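Local coordinates for N-acetylmuramoyl-L-alanine amidase domain-containing protein SAOUHSC_02979 (Staphylococcus aureus, PDB 5T1Q) that probably cleaves bacterial cell-wall peptidoglycan, this C-terminal portion of a secreted, putative amidase joining a glucosaminidase-family domain to a CHAP domain, at residues A[62-76]-A[211-223]. Residues are numbered along the deposited sequence; the frame is centred on the assembly and turned at random.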
loop_
_atom_site.group_PDB
_atom_site.type_symbol
_atom_site.label_atom_id
_atom_site.label_comp_id
_atom_site.label_asym_id
_atom_site.label_seq_id
_atom_site.Cartn_x
_atom_site.Cartn_y
_atom_site.Cartn_z
ATOM N N GLN A 62 6.841 10.416 11.700
ATOM C CA GLN A 62 6.314 11.768 11.894
ATOM C C GLN A 62 4.772 11.801 11.805
ATOM O O GLN A 62 4.126 12.556 12.523
ATOM C CB GLN A 62 6.947 12.746 10.900
ATOM C CG GLN A 62 8.457 12.897 11.066
ATOM C CD GLN A 62 8.856 13.459 12.429
ATOM O OE1 GLN A 62 8.243 14.407 12.941
ATOM N NE2 GLN A 62 9.899 12.885 13.014
ATOM N N PHE A 63 4.191 10.974 10.940
ATOM C CA PHE A 63 2.732 10.902 10.825
ATOM C C PHE A 63 2.127 10.364 12.130
ATOM O O PHE A 63 1.089 10.839 12.580
ATOM C CB PHE A 63 2.336 10.032 9.631
ATOM C CG PHE A 63 0.865 9.801 9.511
ATOM C CD1 PHE A 63 0.035 10.786 8.982
ATOM C CD2 PHE A 63 0.302 8.591 9.913
ATOM C CE1 PHE A 63 -1.333 10.567 8.857
ATOM C CE2 PHE A 63 -1.066 8.369 9.789
ATOM C CZ PHE A 63 -1.882 9.358 9.264
ATOM N N VAL A 64 2.782 9.376 12.730
ATOM C CA VAL A 64 2.335 8.832 14.004
ATOM C C VAL A 64 2.322 9.941 15.064
ATOM O O VAL A 64 1.360 10.056 15.821
ATOM C CB VAL A 64 3.216 7.644 14.463
ATOM C CG1 VAL A 64 2.940 7.279 15.915
ATOM C CG2 VAL A 64 2.985 6.432 13.572
ATOM N N LYS A 65 3.375 10.763 15.100
ATOM C CA LYS A 65 3.450 11.861 16.079
ATOM C C LYS A 65 2.401 12.941 15.837
ATOM O O LYS A 65 1.953 13.576 16.778
ATOM C CB LYS A 65 4.829 12.516 16.083
ATOM C CG LYS A 65 5.963 11.633 16.566
ATOM C CD LYS A 65 7.269 12.417 16.494
ATOM C CE LYS A 65 8.480 11.594 16.882
ATOM N NZ LYS A 65 9.731 12.412 16.808
ATOM N N SER A 66 2.015 13.144 14.581
ATOM C CA SER A 66 1.009 14.156 14.245
ATOM C C SER A 66 -0.391 13.803 14.757
ATOM O O SER A 66 -1.231 14.691 14.864
ATOM C CB SER A 66 0.918 14.376 12.730
ATOM O OG SER A 66 0.288 13.275 12.087
ATOM N N ILE A 67 -0.647 12.520 15.052
ATOM C CA ILE A 67 -1.977 12.082 15.520
ATOM C C ILE A 67 -2.006 11.163 16.748
ATOM O O ILE A 67 -3.093 10.799 17.197
ATOM C CB ILE A 67 -2.765 11.372 14.388
ATOM C CG1 ILE A 67 -2.095 10.050 13.988
ATOM C CG2 ILE A 67 -2.927 12.299 13.192
ATOM C CD1 ILE A 67 -2.881 9.251 12.980
ATOM N N ALA A 68 -0.846 10.798 17.299
ATOM C CA ALA A 68 -0.817 9.888 18.461
ATOM C C ALA A 68 -1.565 10.451 19.678
ATOM O O ALA A 68 -2.218 9.697 20.406
ATOM C CB ALA A 68 0.616 9.537 18.848
ATOM N N LYS A 69 -1.474 11.767 19.883
ATOM C CA LYS A 69 -2.152 12.389 21.018
ATOM C C LYS A 69 -3.667 12.319 20.861
ATOM O O LYS A 69 -4.360 11.897 21.777
ATOM C CB LYS A 69 -1.705 13.839 21.243
ATOM C CG LYS A 69 -2.367 14.457 22.464
ATOM C CD LYS A 69 -1.904 15.870 22.757
ATOM C CE LYS A 69 -2.681 16.422 23.935
ATOM N NZ LYS A 69 -2.389 17.857 24.168
ATOM N N ASP A 70 -4.174 12.741 19.705
ATOM C CA ASP A 70 -5.619 12.716 19.458
ATOM C C ASP A 70 -6.156 11.278 19.451
ATOM O O ASP A 70 -7.240 11.026 19.977
ATOM C CB ASP A 70 -5.982 13.472 18.170
ATOM C CG ASP A 70 -5.801 14.997 18.297
ATOM O OD1 ASP A 70 -5.846 15.530 19.427
ATOM O OD2 ASP A 70 -5.650 15.673 17.252
ATOM N N ALA A 71 -5.385 10.344 18.892
ATOM C CA ALA A 71 -5.781 8.922 18.869
ATOM C C ALA A 71 -5.823 8.336 20.278
ATOM O O ALA A 71 -6.716 7.549 20.599
ATOM C CB ALA A 71 -4.844 8.113 17.997
ATOM N N HIS A 72 -4.858 8.724 21.115
ATOM C CA HIS A 72 -4.825 8.270 22.512
ATOM C C HIS A 72 -6.064 8.703 23.312
ATOM O O HIS A 72 -6.683 7.885 23.984
ATOM C CB HIS A 72 -3.573 8.771 23.232
ATOM C CG HIS A 72 -3.570 8.463 24.694
ATOM N ND1 HIS A 72 -4.012 9.362 25.642
ATOM C CD2 HIS A 72 -3.244 7.336 25.368
ATOM C CE1 HIS A 72 -3.927 8.813 26.839
ATOM N NE2 HIS A 72 -3.463 7.584 26.701
ATOM N N ARG A 73 -6.391 9.995 23.250
ATOM C CA ARG A 73 -7.550 10.561 23.970
ATOM C C ARG A 73 -8.857 9.956 23.433
ATOM O O ARG A 73 -9.727 9.550 24.208
ATOM C CB ARG A 73 -7.575 12.088 23.821
ATOM C CG ARG A 73 -8.613 12.820 24.679
ATOM C CD ARG A 73 -8.811 14.274 24.236
ATOM N NE ARG A 73 -9.220 14.356 22.821
ATOM C CZ ARG A 73 -8.419 14.621 21.775
ATOM N NH1 ARG A 73 -7.120 14.898 21.935
ATOM N NH2 ARG A 73 -8.933 14.632 20.545
ATOM N N ILE A 74 -8.988 9.917 22.107
ATOM C CA ILE A 74 -10.160 9.313 21.454
ATOM C C ILE A 74 -10.316 7.842 21.873
ATOM O O ILE A 74 -11.434 7.394 22.150
ATOM C CB ILE A 74 -10.109 9.463 19.919
ATOM C CG1 ILE A 74 -10.414 10.919 19.545
ATOM C CG2 ILE A 74 -11.130 8.551 19.242
ATOM C CD1 ILE A 74 -10.244 11.243 18.074
ATOM N N GLY A 75 -9.202 7.123 21.968
ATOM C CA GLY A 75 -9.225 5.727 22.392
ATOM C C GLY A 75 -9.813 5.509 23.780
ATOM O O GLY A 75 -10.756 4.726 23.944
ATOM N N GLN A 76 -9.278 6.220 24.776
ATOM C CA GLN A 76 -9.742 6.084 26.169
ATOM C C GLN A 76 -11.206 6.463 26.360
ATOM O O GLN A 76 -11.947 5.762 27.049
ATOM C CB GLN A 76 -8.884 6.940 27.121
ATOM C CG GLN A 76 -7.419 6.531 27.187
ATOM C CD GLN A 76 -7.215 5.144 27.766
ATOM O OE1 GLN A 76 -6.579 4.292 27.153
ATOM N NE2 GLN A 76 -7.781 4.904 28.931
ATOM N N PHE A 211 0.178 3.477 23.026
ATOM C CA PHE A 211 -0.846 4.531 23.034
ATOM C C PHE A 211 -2.228 4.002 23.458
ATOM O O PHE A 211 -3.218 4.738 23.404
ATOM C CB PHE A 211 -0.940 5.191 21.650
ATOM C CG PHE A 211 0.379 5.710 21.138
ATOM C CD1 PHE A 211 0.995 6.802 21.748
ATOM C CD2 PHE A 211 1.003 5.116 20.043
ATOM C CE1 PHE A 211 2.206 7.282 21.282
ATOM C CE2 PHE A 211 2.212 5.600 19.569
ATOM C CZ PHE A 211 2.815 6.680 20.190
ATOM N N ASP A 212 -2.292 2.737 23.874
ATOM C CA ASP A 212 -3.545 2.113 24.294
ATOM C C ASP A 212 -3.829 2.277 25.788
ATOM O O ASP A 212 -4.969 2.157 26.201
ATOM C CB ASP A 212 -3.547 0.611 23.951
ATOM C CG ASP A 212 -3.658 0.339 22.459
ATOM O OD1 ASP A 212 -4.072 1.249 21.706
ATOM O OD2 ASP A 212 -3.358 -0.804 22.038
ATOM N N ASP A 213 -2.797 2.555 26.579
ATOM C CA ASP A 213 -2.936 2.676 28.028
ATOM C C ASP A 213 -3.438 4.047 28.478
ATOM O O ASP A 213 -3.490 5.000 27.694
ATOM C CB ASP A 213 -1.597 2.328 28.699
ATOM C CG ASP A 213 -1.180 0.880 28.456
ATOM O OD1 ASP A 213 -2.055 0.035 28.170
ATOM O OD2 ASP A 213 0.023 0.581 28.575
ATOM N N GLU A 214 -3.779 4.118 29.769
ATOM C CA GLU A 214 -4.350 5.309 30.407
ATOM C C GLU A 214 -3.487 6.549 30.230
ATOM O O GLU A 214 -3.955 7.569 29.720
ATOM C CB GLU A 214 -4.593 5.053 31.908
ATOM C CG GLU A 214 -5.677 4.019 32.234
ATOM C CD GLU A 214 -5.406 2.618 31.679
ATOM O OE1 GLU A 214 -4.232 2.295 31.362
ATOM O OE2 GLU A 214 -6.381 1.835 31.562
ATOM N N ARG A 215 -2.237 6.472 30.673
ATOM C CA ARG A 215 -1.332 7.596 30.518
ATOM C C ARG A 215 -0.564 7.411 29.232
ATOM O O ARG A 215 -0.072 6.319 28.935
ATOM C CB ARG A 215 -0.379 7.749 31.707
ATOM C CG ARG A 215 -1.095 7.935 33.050
ATOM C CD ARG A 215 -0.307 8.813 34.016
ATOM N NE ARG A 215 1.098 8.420 34.150
ATOM C CZ ARG A 215 1.996 9.071 34.893
ATOM N NH1 ARG A 215 3.252 8.634 34.942
ATOM N NH2 ARG A 215 1.653 10.156 35.588
HETATM N N MSE A 216 -0.489 8.480 28.453
HETATM C CA MSE A 216 0.234 8.427 27.215
HETATM C C MSE A 216 1.681 8.716 27.484
HETATM O O MSE A 216 1.984 9.551 28.336
HETATM C CB MSE A 216 -0.294 9.468 26.267
HETATM C CG MSE A 216 -0.022 8.957 24.863
HETATM SE SE MSE A 216 -0.442 10.440 23.694
HETATM C CE MSE A 216 1.233 10.547 22.665
ATOM N N PRO A 217 2.591 8.054 26.766
ATOM C CA PRO A 217 4.020 8.317 26.970
ATOM C C PRO A 217 4.492 9.626 26.355
ATOM O O PRO A 217 3.715 10.345 25.716
ATOM C CB PRO A 217 4.712 7.151 26.250
ATOM C CG PRO A 217 3.715 6.068 26.218
ATOM C CD PRO A 217 2.369 6.727 26.153
ATOM N N ASP A 218 5.780 9.892 26.544
ATOM C CA ASP A 218 6.435 11.062 25.995
ATOM C C ASP A 218 6.763 10.765 24.530
ATOM O O ASP A 218 7.434 9.774 24.224
ATOM C CB ASP A 218 7.707 11.358 26.810
ATOM C CG ASP A 218 8.499 12.568 26.297
ATOM O OD1 ASP A 218 8.100 13.211 25.306
ATOM O OD2 ASP A 218 9.547 12.873 26.906
ATOM N N LEU A 219 6.261 11.608 23.628
ATOM C CA LEU A 219 6.531 11.463 22.194
ATOM C C LEU A 219 8.003 11.711 21.833
ATOM O O LEU A 219 8.447 11.303 20.762
ATOM C CB LEU A 219 5.650 12.406 21.376
ATOM C CG LEU A 219 4.159 12.107 21.316
ATOM C CD1 LEU A 219 3.454 13.252 20.611
ATOM C CD2 LEU A 219 3.893 10.780 20.607
ATOM N N ASP A 220 8.752 12.389 22.702
ATOM C CA ASP A 220 10.182 12.618 22.438
ATOM C C ASP A 220 11.009 11.320 22.541
ATOM O O ASP A 220 12.110 11.253 21.988
ATOM C CB ASP A 220 10.758 13.716 23.344
ATOM C CG ASP A 220 10.156 15.093 23.054
ATOM O OD1 ASP A 220 9.128 15.173 22.342
ATOM O OD2 ASP A 220 10.705 16.096 23.551
ATOM N N LYS A 221 10.481 10.308 23.244
ATOM C CA LYS A 221 11.141 8.991 23.344
ATOM C C LYS A 221 10.434 7.917 22.491
ATOM O O LYS A 221 10.682 6.715 22.658
ATOM C CB LYS A 221 11.252 8.516 24.804
ATOM C CG LYS A 221 9.937 8.216 25.518
ATOM C CD LYS A 221 10.145 7.399 26.796
ATOM C CE LYS A 221 11.052 8.076 27.821
ATOM N NZ LYS A 221 10.500 9.367 28.323
ATOM N N TYR A 222 9.572 8.349 21.571
ATOM C CA TYR A 222 8.850 7.405 20.723
ATOM C C TYR A 222 9.761 6.693 19.723
ATOM O O TYR A 222 9.751 5.469 19.639
ATOM C CB TYR A 222 7.705 8.090 19.974
ATOM C CG TYR A 222 7.097 7.194 18.927
ATOM C CD1 TYR A 222 6.435 6.020 19.286
ATOM C CD2 TYR A 222 7.197 7.504 17.574
ATOM C CE1 TYR A 222 5.895 5.182 18.325
ATOM C CE2 TYR A 222 6.651 6.678 16.613
ATOM C CZ TYR A 222 6.000 5.520 16.993
ATOM O OH TYR A 222 5.466 4.710 16.025
ATOM N N GLU A 223 10.544 7.454 18.966
ATOM C CA GLU A 223 11.428 6.843 17.970
ATOM C C GLU A 223 12.428 5.863 18.583
ATOM O O GLU A 223 12.855 4.920 17.930
ATOM C CB GLU A 223 12.122 7.898 17.111
ATOM C CG GLU A 223 11.144 8.685 16.245
ATOM C CD GLU A 223 11.808 9.485 15.135
ATOM O OE1 GLU A 223 12.953 9.162 14.746
ATOM O OE2 GLU A 223 11.162 10.426 14.622
HETATM O O HOH W 1 10.574 10.345 19.286
HETATM O O HOH W 2 -5.906 5.389 24.142
#
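The imidazole of H72 lies between M216, a selenomethionine whose CB sits 3.6 Å from the ring centroid in a CH-pi contact, and CG of Q76 toward the rim of the opposite face. F211 O, D213 O and E214 O gather at its edge. On the F211 ring, A68 CB packs over one face, 3.9 Å from the centroid, while M216 CG of its own segment lies at the edge. Here a loop with a short 3-10 turn at 219-220 runs along helix 58-78 in the lysozyme-like glucosaminidase-family part of the chain. A68 is the shared apolar point: besides F211 it meets L219 CD2 and the selenomethionine CE. Farther along, V64 CG1 leans on Y222 CZ at 3.7 Å, and the Y222 hydroxyl is hydrogen-bonded to Y206 O. K65, extended beyond CG, forms a salt bridge with E223 OE2 (NZ to OE2 3.3 Å), its hydrogen bond weak; a water that donates to L219 O and accepts from E223 N also accepts weakly from NZ. With CG anti to the backbone N (chi1 174°), H72 is directed into the loop, where NE2 donates to D213 O at 2.8 Å, bent to 135° at the hydrogen.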